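Local coordinates for protein N-alpha-acetyltransferase 35, NatC auxiliary subunit (Saccharomyces cerevisiae, PDB 6YGA) that serves as the large auxiliary subunit of the heterotrimeric NatC complex, which acetylates the N-terminal methionine of the L-A virus Gag protein, at residues F632-T635 / E636-V640. Sequence-based numbering, arbitrary orientation.
Sequences FIET and EVRNV. With EDO (1,2-ethanediol), chain Y.
Phe632 and Glu636, one helical turn apart, both set CG anti to the backbone N (chi1 of Glu636 -163°), which sends ring and chain off the helix side by side. A bend at chi2 of Glu636 (67°) brings its carboxylate back to the ring, and the two planes are 8° apart. The methylenes carry a CH-pi contact: Glu636 CB stands 4.2 Å from the ring centroid of Phe632, over the face but displaced toward the rim, while Glu636 CG lies 4.0 Å from Phe632 CZ. Glu636 OE1 also reaches Phe632 CE1 (3.9 Å). Backbone i to i+4 hydrogen bonds of helix 619-653 hold the two residues in this phase, Glu636 N to Phe632 O measuring 2.7 Å. That from Arg638 N to Glu634 O is weak at 3.3 Å. Glu634 and Arg638 run alongside each other, but Glu634 OE1 and Arg638 NH2 stay 4.1 Å apart, too far for a salt bridge. In this TPR-like helical region, Phe632, Glu636 and Val637 pack against helix 511-564, where the Phe632 ring meets Phe557, and Ile633 and Glu634 touch helix 668-701. Glu636 OE2 is hydrogen-bonded to Ser550 OG and to O2 of an ethanediol (3.0 Å), probably a crystallisation additive. Glu636 thus packs its methylenes on an aromatic face and ties helix 619-653 to helix 511-564 through its carboxylate; these hydrogen bonds would probably stabilise its negative charge.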
ATOM      1  N   PHE B 632     -35.376  14.124  12.200  1.00 40.34           N
ATOM      2  CA  PHE B 632     -34.715  14.380  10.925  1.00 41.09           C
ATOM      3  C   PHE B 632     -33.884  13.182  10.484  1.00 41.74           C
ATOM      4  O   PHE B 632     -33.900  12.812   9.304  1.00 40.13           O
ATOM      5  CB  PHE B 632     -33.840  15.630  11.013  1.00 42.14           C
ATOM      6  CG  PHE B 632     -32.974  15.840   9.805  1.00 43.09           C
ATOM      7  CD1 PHE B 632     -33.458  16.518   8.701  1.00 44.02           C
ATOM      8  CD2 PHE B 632     -31.681  15.344   9.768  1.00 46.29           C
ATOM      9  CE1 PHE B 632     -32.668  16.704   7.585  1.00 43.55           C
ATOM     10  CE2 PHE B 632     -30.888  15.525   8.654  1.00 46.36           C
ATOM     11  CZ  PHE B 632     -31.384  16.208   7.562  1.00 45.18           C
ATOM     12  N   ILE B 633     -33.145  12.571  11.415  1.00 40.81           N
ATOM     13  CA  ILE B 633     -32.304  11.424  11.076  1.00 39.42           C
ATOM     14  C   ILE B 633     -33.151  10.282  10.528  1.00 41.70           C
ATOM     15  O   ILE B 633     -32.843   9.703   9.480  1.00 40.13           O
ATOM     16  CB  ILE B 633     -31.481  10.985  12.301  1.00 38.62           C
ATOM     17  CG1 ILE B 633     -30.359  11.988  12.575  1.00 37.54           C
ATOM     18  CG2 ILE B 633     -30.922   9.579  12.108  1.00 36.61           C
ATOM     19  CD1 ILE B 633     -29.454  11.596  13.723  1.00 39.44           C
ATOM     20  N   GLU B 634     -34.243   9.951  11.223  1.00 44.08           N
ATOM     21  CA  GLU B 634     -35.110   8.868  10.768  1.00 50.60           C
ATOM     22  C   GLU B 634     -35.790   9.218   9.451  1.00 49.57           C
ATOM     23  O   GLU B 634     -35.897   8.370   8.557  1.00 50.40           O
ATOM     24  CB  GLU B 634     -36.152   8.543  11.839  1.00 59.05           C
ATOM     25  CG  GLU B 634     -35.567   8.247  13.210  1.00 64.55           C
ATOM     26  CD  GLU B 634     -36.626   7.882  14.231  1.00 71.15           C
ATOM     27  OE1 GLU B 634     -37.725   7.457  13.820  1.00 73.92           O
ATOM     28  OE2 GLU B 634     -36.360   8.020  15.442  1.00 75.42           O
ATOM     29  N   THR B 635     -36.259  10.461   9.311  1.00 46.70           N
ATOM     30  CA  THR B 635     -36.949  10.857   8.087  1.00 42.98           C
ATOM     31  C   THR B 635     -35.992  10.884   6.903  1.00 41.10           C
ATOM     32  O   THR B 635     -36.319  10.395   5.816  1.00 42.24           O
ATOM     33  CB  THR B 635     -37.611  12.222   8.276  1.00 45.85           C
ATOM     34  OG1 THR B 635     -38.602  12.130   9.306  1.00 50.54           O
ATOM     35  CG2 THR B 635     -38.277  12.678   6.989  1.00 47.28           C
ATOM     36  N   GLU B 636     -34.795  11.443   7.102  1.00 38.78           N
ATOM     37  CA  GLU B 636     -33.835  11.554   6.009  1.00 39.38           C
ATOM     38  C   GLU B 636     -33.265  10.195   5.618  1.00 41.31           C
ATOM     39  O   GLU B 636     -32.965   9.970   4.440  1.00 42.47           O
ATOM     40  CB  GLU B 636     -32.712  12.517   6.393  1.00 41.41           C
ATOM     41  CG  GLU B 636     -31.889  13.013   5.217  1.00 47.16           C
ATOM     42  CD  GLU B 636     -32.688  13.895   4.273  1.00 51.36           C
ATOM     43  OE1 GLU B 636     -33.785  14.355   4.654  1.00 53.23           O
ATOM     44  OE2 GLU B 636     -32.214  14.130   3.143  1.00 52.49           O
ATOM     45  N   VAL B 637     -33.116   9.278   6.578  1.00 39.88           N
ATOM     46  CA  VAL B 637     -32.657   7.934   6.240  1.00 40.48           C
ATOM     47  C   VAL B 637     -33.634   7.266   5.280  1.00 41.73           C
ATOM     48  O   VAL B 637     -33.227   6.674   4.274  1.00 44.23           O
ATOM     49  CB  VAL B 637     -32.437   7.099   7.517  1.00 40.47           C
ATOM     50  CG1 VAL B 637     -32.467   5.616   7.196  1.00 41.98           C
ATOM     51  CG2 VAL B 637     -31.103   7.462   8.156  1.00 37.12           C
ATOM     52  N   ARG B 638     -34.936   7.380   5.549  1.00 40.46           N
ATOM     53  CA  ARG B 638     -35.915   6.760   4.661  1.00 43.89           C
ATOM     54  C   ARG B 638     -35.908   7.415   3.285  1.00 43.10           C
ATOM     55  O   ARG B 638     -36.066   6.732   2.265  1.00 43.25           O
ATOM     56  CB  ARG B 638     -37.309   6.820   5.282  1.00 46.82           C
ATOM     57  CG  ARG B 638     -37.413   6.097   6.608  1.00 50.20           C
ATOM     58  CD  ARG B 638     -38.858   5.972   7.045  1.00 53.22           C
ATOM     59  NE  ARG B 638     -38.979   5.319   8.344  1.00 58.90           N
ATOM     60  CZ  ARG B 638     -39.131   5.969   9.492  1.00 62.39           C
ATOM     61  NH1 ARG B 638     -39.186   7.292   9.504  1.00 62.37           N
ATOM     62  NH2 ARG B 638     -39.234   5.294  10.629  1.00 65.38           N
ATOM     63  N   ASN B 639     -35.724   8.736   3.230  1.00 42.43           N
ATOM     64  CA  ASN B 639     -35.622   9.403   1.935  1.00 40.29           C
ATOM     65  C   ASN B 639     -34.381   8.944   1.181  1.00 38.75           C
ATOM     66  O   ASN B 639     -34.420   8.762  -0.041  1.00 40.65           O
ATOM     67  CB  ASN B 639     -35.609  10.921   2.115  1.00 40.78           C
ATOM     68  CG  ASN B 639     -36.930  11.460   2.626  1.00 43.58           C
ATOM     69  OD1 ASN B 639     -37.981  10.846   2.441  1.00 47.18           O
ATOM     70  ND2 ASN B 639     -36.884  12.619   3.272  1.00 42.21           N
ATOM     71  N   VAL B 640     -33.268   8.753   1.896  1.00 33.92           N
ATOM     72  CA  VAL B 640     -32.056   8.240   1.261  1.00 36.40           C
ATOM     73  C   VAL B 640     -32.304   6.850   0.691  1.00 40.05           C
ATOM     74  O   VAL B 640     -31.891   6.542  -0.434  1.00 40.39           O
ATOM     75  CB  VAL B 640     -30.885   8.245   2.262  1.00 36.14           C
ATOM     76  CG1 VAL B 640     -29.735   7.384   1.751  1.00 36.36           C
ATOM     77  CG2 VAL B 640     -30.409   9.666   2.504  1.00 34.64           C
TER
HETATM   78  C1  EDO Y 814     -31.670  12.724  -1.430  1.00 70.20           C
HETATM   79  O1  EDO Y 814     -30.908  11.922  -2.340  1.00 72.29           O
HETATM   80  C2  EDO Y 814     -32.019  11.919  -0.185  1.00 68.88           C
HETATM   81  O2  EDO Y 814     -32.952  12.674   0.597  1.00 69.66           O